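Local coordinates for nickel ABC transporter (Nickel-binding protein) (Bacillus halodurans, PDB 3T66) that probably captures a nickel complex or a peptide outside the cell and delivers it to an ABC transporter, and carries a calcium-binding site, at residues L26-H29 against I35-R38; I41-V46 against D179-G184; T80-K85 against P161-S166. All blocks are in the same frame, centred on the assembly; numbering follows the deposited sequence.

The three contacts lie on the same side of the chain's centre and differ chemically with depth. Contact 1 is buried, its side chains apolar, with no hydrogen bond across it; contact 2 buries a carboxylate and satisfies it through aromatic donors on a turn that reaches the surface at D183; contact 3, only partly buried, lays an amide side chain along a strand. Elements are shared: the loop after helix 35-38 of contact 1 supplies the first segment of contact 2, and L26 of contact 1 packs on L164 of strand 162-168, the strand of contact 3. Along the chain, contact 3 is nested within the loop that contact 2 closes, and the Y181 ring packs beside P161.

Contact 1 of 3, residues L26-H29 against I35-R38; sequences LDPH and IPVR
Two prolines carry much of this contact: the ring of P36 presses on P28, and no hydrogen bond joins the two segments. In this solute-binding protein of family 5, the loop that follows strand 14-19 folds back upon the short helix 35-38. P36 points its CB toward the loop, and CG at the outer corner of its ring approaches P28 CB to 4.0 Å. That same P36 CG lies 3.8 Å from the backbone atom L26 O, so the ring is set against main chain as well as side chain. A proline near the start of a helix costs no backbone bond there, since the first turn has amides with no helical acceptor. L26 extends the apolar patch: its CG stands beside the backbone N (chi1 -66°), and the branch reaches across to I35, whose own long arm leads away from the loop. Beyond the pair, L26 also touches L164 and F167 of strand 162-168, while V37 lies on T42. D27 turns from the helix and forms a salt bridge with R98, tying the loop to helix 89-100. On the helix side, L26 CD2 meets the methyl I35 CG2 at 4.1 Å.

Contact 2 of 3, residues I41-V46 against D179-G184; sequences ITETLV and DEYWDG. With CA (calcium ion), chain B.
E43 holds CG beside its backbone N and is extended beyond it, while Y181 carries its ring anti to the backbone N (chi1 173°), and the two side chains meet from opposite directions. W182 brings its indole in obliquely. Y181 through G184 form a type I beta turn, closed by G184 N to Y181 O at 3.2 Å, which sets both aromatic donors before one carboxylate. Y181 OH donates to the syn lone pair of E43 OE2 at 2.5 Å. W182 NE1 donates to E43 OE1 at 3.0 Å; the bond is nearly straight (166°), lies close to the indole plane and reaches the oxygen from its syn side. The carboxylate is turned steeply against the indole, its plane 75° away. T159 OG1 also bonds to E43 OE1, and the W182 ring meets that of W58. At the other end of this segment D179 OD2 binds the calcium ion at 2.4 Å, with R177 pairing to OD1. The contact thus joins the loop before strand 46-48 to the turn that follows the calcium ligand D179. With each oxygen of E43 engaged, its rotation is probably restricted, and these donors would be expected to favour the charged carboxylate in a buried setting.

Contact 3 of 3, residues T80-K85 against P161-S166; sequences TFQNGK and PFALES
The aliphatic part of Q82 lies against A163, CG to CB at 3.6 Å, joining a type I beta turn (F81 to G84) to the start of strand 162-168. A163 points its CB toward the turn, whereas P161 and F162 aim theirs away, so the strand offers a methyl and its backbone to the glutamine. The Q82 chain bends at chi2 (130°), which carries the amide along the backbone of F162. Q82 NE2 comes to 3.1 Å from F162 O, but at a poor angle for a hydrogen bond; its amide is gripped by neighbours instead, NE2 bonding to G160 O and I41 O, and OE1 accepting from G158 N. Replacing Q82 with a leucine would probably deprive those carbonyls and the G158 amide of their glutamine partner, and leave the loop before the strand less firmly tied to the turn. Behind Q82 stands the turn that positions it: G84 N to F81 O at 2.7 Å closes it, and F81 N to K85 O at 3.1 Å spans it and the residue just past it. N83 adds an Asx turn that overlaps it: its OD1 accepts from K85 N at 2.8 Å, the N-H pointing almost straight at it (163°).

Contact 1 of 3, residues L26-H29 against I35-R38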
# COMPACT_ATOMS: atom_id res chain seq x y z
N LEU A 26 20.05 6.83 7.76
CA LEU A 26 19.63 7.12 6.40
C LEU A 26 20.28 6.10 5.50
O LEU A 26 20.52 6.35 4.31
CB LEU A 26 19.99 8.55 5.96
CG LEU A 26 19.28 9.70 6.69
CD1 LEU A 26 19.91 11.04 6.38
CD2 LEU A 26 17.86 9.75 6.32
N ASP A 27 20.58 4.94 6.04
CA ASP A 27 21.00 3.90 5.17
C ASP A 27 19.78 3.33 4.40
O ASP A 27 19.01 2.54 4.97
CB ASP A 27 21.67 2.82 5.97
CG ASP A 27 22.26 1.77 5.10
OD1 ASP A 27 23.11 1.03 5.60
OD2 ASP A 27 21.88 1.68 3.90
N PRO A 28 19.63 3.68 3.10
CA PRO A 28 18.44 3.23 2.37
C PRO A 28 18.27 1.72 2.41
O PRO A 28 17.20 1.20 2.15
CB PRO A 28 18.72 3.67 0.95
CG PRO A 28 20.19 3.65 0.86
CD PRO A 28 20.64 4.20 2.17
N HIS A 29 19.34 1.03 2.74
CA HIS A 29 19.28 -0.41 2.84
C HIS A 29 18.78 -1.00 4.15
O HIS A 29 18.03 -1.95 4.12
CB HIS A 29 20.61 -1.03 2.43
CG HIS A 29 20.96 -0.74 1.01
ND1 HIS A 29 22.24 -0.84 0.52
CD2 HIS A 29 20.19 -0.29 -0.02
CE1 HIS A 29 22.25 -0.49 -0.76
NE2 HIS A 29 21.02 -0.15 -1.11
N ILE A 35 12.93 7.03 3.97
CA ILE A 35 13.12 8.45 3.99
C ILE A 35 14.09 8.87 2.91
O ILE A 35 13.86 9.87 2.25
CB ILE A 35 13.54 8.87 5.38
CG1 ILE A 35 12.47 8.35 6.38
CG2 ILE A 35 13.89 10.36 5.40
CD1 ILE A 35 11.75 9.37 7.34
N PRO A 36 15.14 8.08 2.68
CA PRO A 36 16.03 8.47 1.58
C PRO A 36 15.28 8.81 0.31
O PRO A 36 15.48 9.89 -0.26
CB PRO A 36 16.87 7.23 1.39
CG PRO A 36 17.05 6.76 2.83
CD PRO A 36 15.73 7.01 3.50
N VAL A 37 14.40 7.91 -0.12
CA VAL A 37 13.61 8.14 -1.32
C VAL A 37 12.59 9.25 -1.09
O VAL A 37 12.36 10.08 -1.99
CB VAL A 37 12.94 6.84 -1.81
CG1 VAL A 37 11.96 7.10 -2.96
CG2 VAL A 37 14.00 5.88 -2.26
N ARG A 38 12.00 9.28 0.11
CA ARG A 38 10.99 10.30 0.42
C ARG A 38 11.50 11.75 0.37
O ARG A 38 10.79 12.68 -0.05
CB ARG A 38 10.26 9.99 1.71
CG ARG A 38 9.40 8.76 1.54
CD ARG A 38 8.71 8.30 2.81
NE ARG A 38 8.22 6.93 2.67
CZ ARG A 38 7.16 6.44 3.30
NH1 ARG A 38 6.45 7.20 4.09
NH2 ARG A 38 6.79 5.18 3.10

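Contact 2 of 3, residues I41-V46 against D179-G184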
# COMPACT_ATOMS: atom_id res chain seq x y z
N ILE A 41 16.68 11.93 -1.96
CA ILE A 41 18.12 11.70 -2.05
C ILE A 41 18.40 10.61 -3.09
O ILE A 41 19.42 10.62 -3.81
CB ILE A 41 18.71 11.25 -0.69
CG1 ILE A 41 18.50 12.35 0.34
CG2 ILE A 41 20.16 10.98 -0.81
CD1 ILE A 41 18.25 11.86 1.71
N THR A 42 17.43 9.70 -3.18
CA THR A 42 17.68 8.35 -3.60
C THR A 42 16.49 7.88 -4.42
O THR A 42 15.36 8.34 -4.17
CB THR A 42 17.94 7.52 -2.31
OG1 THR A 42 19.33 7.19 -2.22
CG2 THR A 42 17.14 6.23 -2.23
N GLU A 43 16.74 6.99 -5.38
CA GLU A 43 15.72 6.49 -6.33
C GLU A 43 15.90 5.02 -6.70
O GLU A 43 16.92 4.42 -6.39
CB GLU A 43 15.80 7.30 -7.60
CG GLU A 43 15.69 8.77 -7.37
CD GLU A 43 16.07 9.60 -8.57
OE1 GLU A 43 17.04 9.23 -9.27
OE2 GLU A 43 15.40 10.63 -8.82
N THR A 44 14.96 4.45 -7.42
CA THR A 44 14.98 3.00 -7.59
C THR A 44 15.10 2.71 -9.05
O THR A 44 14.96 3.63 -9.85
CB THR A 44 13.66 2.41 -7.06
OG1 THR A 44 12.60 3.18 -7.60
CG2 THR A 44 13.60 2.44 -5.48
N LEU A 45 15.34 1.46 -9.44
CA LEU A 45 15.40 1.12 -10.86
C LEU A 45 14.06 1.29 -11.56
O LEU A 45 13.95 1.54 -12.78
CB LEU A 45 15.90 -0.30 -11.06
CG LEU A 45 17.26 -0.72 -10.48
CD1 LEU A 45 17.61 -2.19 -10.70
CD2 LEU A 45 18.35 0.11 -11.05
N VAL A 46 13.01 1.21 -10.78
CA VAL A 46 11.72 1.06 -11.36
C VAL A 46 10.79 1.70 -10.38
O VAL A 46 11.12 1.74 -9.23
CB VAL A 46 11.53 -0.41 -11.59
CG1 VAL A 46 10.28 -0.88 -11.07
CG2 VAL A 46 11.61 -0.67 -13.05
N ASP A 179 22.59 19.98 -8.88
CA ASP A 179 22.47 20.81 -10.08
C ASP A 179 22.36 20.01 -11.36
O ASP A 179 21.72 20.48 -12.30
CB ASP A 179 23.57 21.90 -10.16
CG ASP A 179 23.35 23.07 -9.17
OD1 ASP A 179 22.24 23.19 -8.61
OD2 ASP A 179 24.29 23.88 -8.93
N GLU A 180 22.95 18.81 -11.39
CA GLU A 180 22.96 17.95 -12.61
C GLU A 180 22.07 16.72 -12.54
O GLU A 180 22.37 15.70 -13.15
CB GLU A 180 24.37 17.47 -12.88
CG GLU A 180 25.47 18.51 -12.59
CD GLU A 180 25.56 19.60 -13.66
OE1 GLU A 180 25.07 19.36 -14.80
OE2 GLU A 180 26.14 20.69 -13.35
N TYR A 181 21.00 16.82 -11.77
CA TYR A 181 20.06 15.73 -11.59
C TYR A 181 19.61 15.28 -12.96
O TYR A 181 19.28 16.12 -13.78
CB TYR A 181 18.86 16.23 -10.80
CG TYR A 181 17.78 15.21 -10.72
CD1 TYR A 181 18.05 13.93 -10.28
CD2 TYR A 181 16.49 15.52 -11.10
CE1 TYR A 181 17.06 12.97 -10.22
CE2 TYR A 181 15.49 14.58 -11.04
CZ TYR A 181 15.78 13.31 -10.59
OH TYR A 181 14.78 12.37 -10.54
N TRP A 182 19.57 13.97 -13.21
CA TRP A 182 19.35 13.44 -14.56
C TRP A 182 18.00 13.75 -15.18
O TRP A 182 17.84 13.67 -16.39
CB TRP A 182 19.55 11.95 -14.54
CG TRP A 182 18.48 11.23 -13.76
CD1 TRP A 182 18.47 10.99 -12.42
CD2 TRP A 182 17.27 10.63 -14.28
NE1 TRP A 182 17.33 10.30 -12.08
CE2 TRP A 182 16.58 10.07 -13.20
CE3 TRP A 182 16.70 10.53 -15.57
CZ2 TRP A 182 15.35 9.41 -13.35
CZ3 TRP A 182 15.47 9.87 -15.72
CH2 TRP A 182 14.82 9.31 -14.61
N ASP A 183 17.01 14.07 -14.36
CA ASP A 183 15.68 14.31 -14.91
C ASP A 183 15.25 15.77 -14.77
O ASP A 183 14.08 16.12 -14.93
CB ASP A 183 14.64 13.39 -14.27
CG ASP A 183 13.53 13.04 -15.22
OD1 ASP A 183 13.71 13.25 -16.42
OD2 ASP A 183 12.49 12.53 -14.79
N GLY A 184 16.21 16.64 -14.47
CA GLY A 184 15.91 18.07 -14.55
C GLY A 184 15.84 18.63 -13.16
O GLY A 184 15.08 18.16 -12.33
CA CA B . 25.19 25.30 -7.20

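Contact 3 of 3, residues T80-K85 against P161-S166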
# COMPACT_ATOMS: atom_id res chain seq x y z
N THR A 80 23.85 10.36 -13.29
CA THR A 80 25.00 10.49 -12.43
C THR A 80 24.56 10.62 -10.98
O THR A 80 23.53 11.26 -10.69
CB THR A 80 25.83 11.78 -12.72
OG1 THR A 80 25.04 12.96 -12.42
CG2 THR A 80 26.39 11.82 -14.18
N PHE A 81 25.37 10.07 -10.08
CA PHE A 81 25.21 10.31 -8.64
C PHE A 81 25.49 11.76 -8.27
O PHE A 81 26.16 12.48 -8.98
CB PHE A 81 26.10 9.39 -7.78
CG PHE A 81 25.83 7.92 -7.99
CD1 PHE A 81 24.90 7.25 -7.22
CD2 PHE A 81 26.53 7.20 -8.97
CE1 PHE A 81 24.64 5.88 -7.43
CE2 PHE A 81 26.28 5.84 -9.19
CZ PHE A 81 25.32 5.19 -8.44
N GLN A 82 24.94 12.18 -7.15
CA GLN A 82 25.14 13.49 -6.59
C GLN A 82 26.60 13.86 -6.49
O GLN A 82 26.97 15.05 -6.54
CB GLN A 82 24.49 13.56 -5.22
CG GLN A 82 22.98 13.81 -5.26
CD GLN A 82 22.21 12.83 -4.43
OE1 GLN A 82 22.80 12.03 -3.73
NE2 GLN A 82 20.89 12.86 -4.54
N ASN A 83 27.46 12.87 -6.34
CA ASN A 83 28.87 13.18 -6.22
C ASN A 83 29.50 13.31 -7.59
O ASN A 83 30.64 13.63 -7.68
CB ASN A 83 29.60 12.14 -5.37
CG ASN A 83 29.73 10.81 -6.07
OD1 ASN A 83 29.36 10.68 -7.25
ND2 ASN A 83 30.23 9.81 -5.36
N GLY A 84 28.76 13.05 -8.67
CA GLY A 84 29.28 13.21 -10.01
C GLY A 84 29.60 11.92 -10.75
O GLY A 84 29.54 11.89 -11.98
N LYS A 85 29.93 10.84 -10.03
CA LYS A 85 30.34 9.58 -10.68
C LYS A 85 29.23 9.05 -11.61
O LYS A 85 28.03 9.27 -11.34
CB LYS A 85 30.76 8.52 -9.65
N PRO A 161 17.27 14.30 -6.98
CA PRO A 161 17.32 15.73 -7.11
C PRO A 161 17.77 16.47 -5.82
O PRO A 161 17.95 17.69 -5.86
CB PRO A 161 15.85 16.07 -7.34
CG PRO A 161 15.15 15.08 -6.48
CD PRO A 161 15.89 13.83 -6.90
N PHE A 162 17.91 15.80 -4.69
CA PHE A 162 18.43 16.55 -3.52
C PHE A 162 19.56 15.84 -2.89
O PHE A 162 19.45 14.68 -2.54
CB PHE A 162 17.35 16.93 -2.47
CG PHE A 162 16.39 17.89 -3.01
CD1 PHE A 162 16.73 19.20 -3.14
CD2 PHE A 162 15.21 17.46 -3.53
CE1 PHE A 162 15.88 20.09 -3.74
CE2 PHE A 162 14.33 18.34 -4.13
CZ PHE A 162 14.66 19.66 -4.25
N ALA A 163 20.66 16.53 -2.76
CA ALA A 163 21.73 15.90 -2.05
C ALA A 163 21.65 16.29 -0.56
O ALA A 163 21.09 17.31 -0.17
CB ALA A 163 23.07 16.25 -2.65
N LEU A 164 22.26 15.43 0.26
CA LEU A 164 22.21 15.56 1.68
C LEU A 164 23.24 16.59 2.14
O LEU A 164 24.38 16.50 1.76
CB LEU A 164 22.48 14.20 2.29
CG LEU A 164 22.47 14.12 3.80
CD1 LEU A 164 21.18 14.63 4.40
CD2 LEU A 164 22.64 12.65 4.07
N GLU A 165 22.82 17.56 2.93
CA GLU A 165 23.74 18.58 3.39
C GLU A 165 24.22 18.23 4.79
O GLU A 165 25.40 18.35 5.06
CB GLU A 165 23.09 19.97 3.41
CG GLU A 165 24.07 21.12 3.44
CD GLU A 165 23.62 22.26 4.36
OE1 GLU A 165 23.73 22.12 5.61
OE2 GLU A 165 23.17 23.30 3.83
N SER A 166 23.28 17.80 5.65
CA SER A 166 23.45 17.69 7.10
C SER A 166 22.42 16.72 7.64
O SER A 166 21.32 16.62 7.10
CB SER A 166 23.20 19.05 7.80
OG SER A 166 22.03 19.03 8.63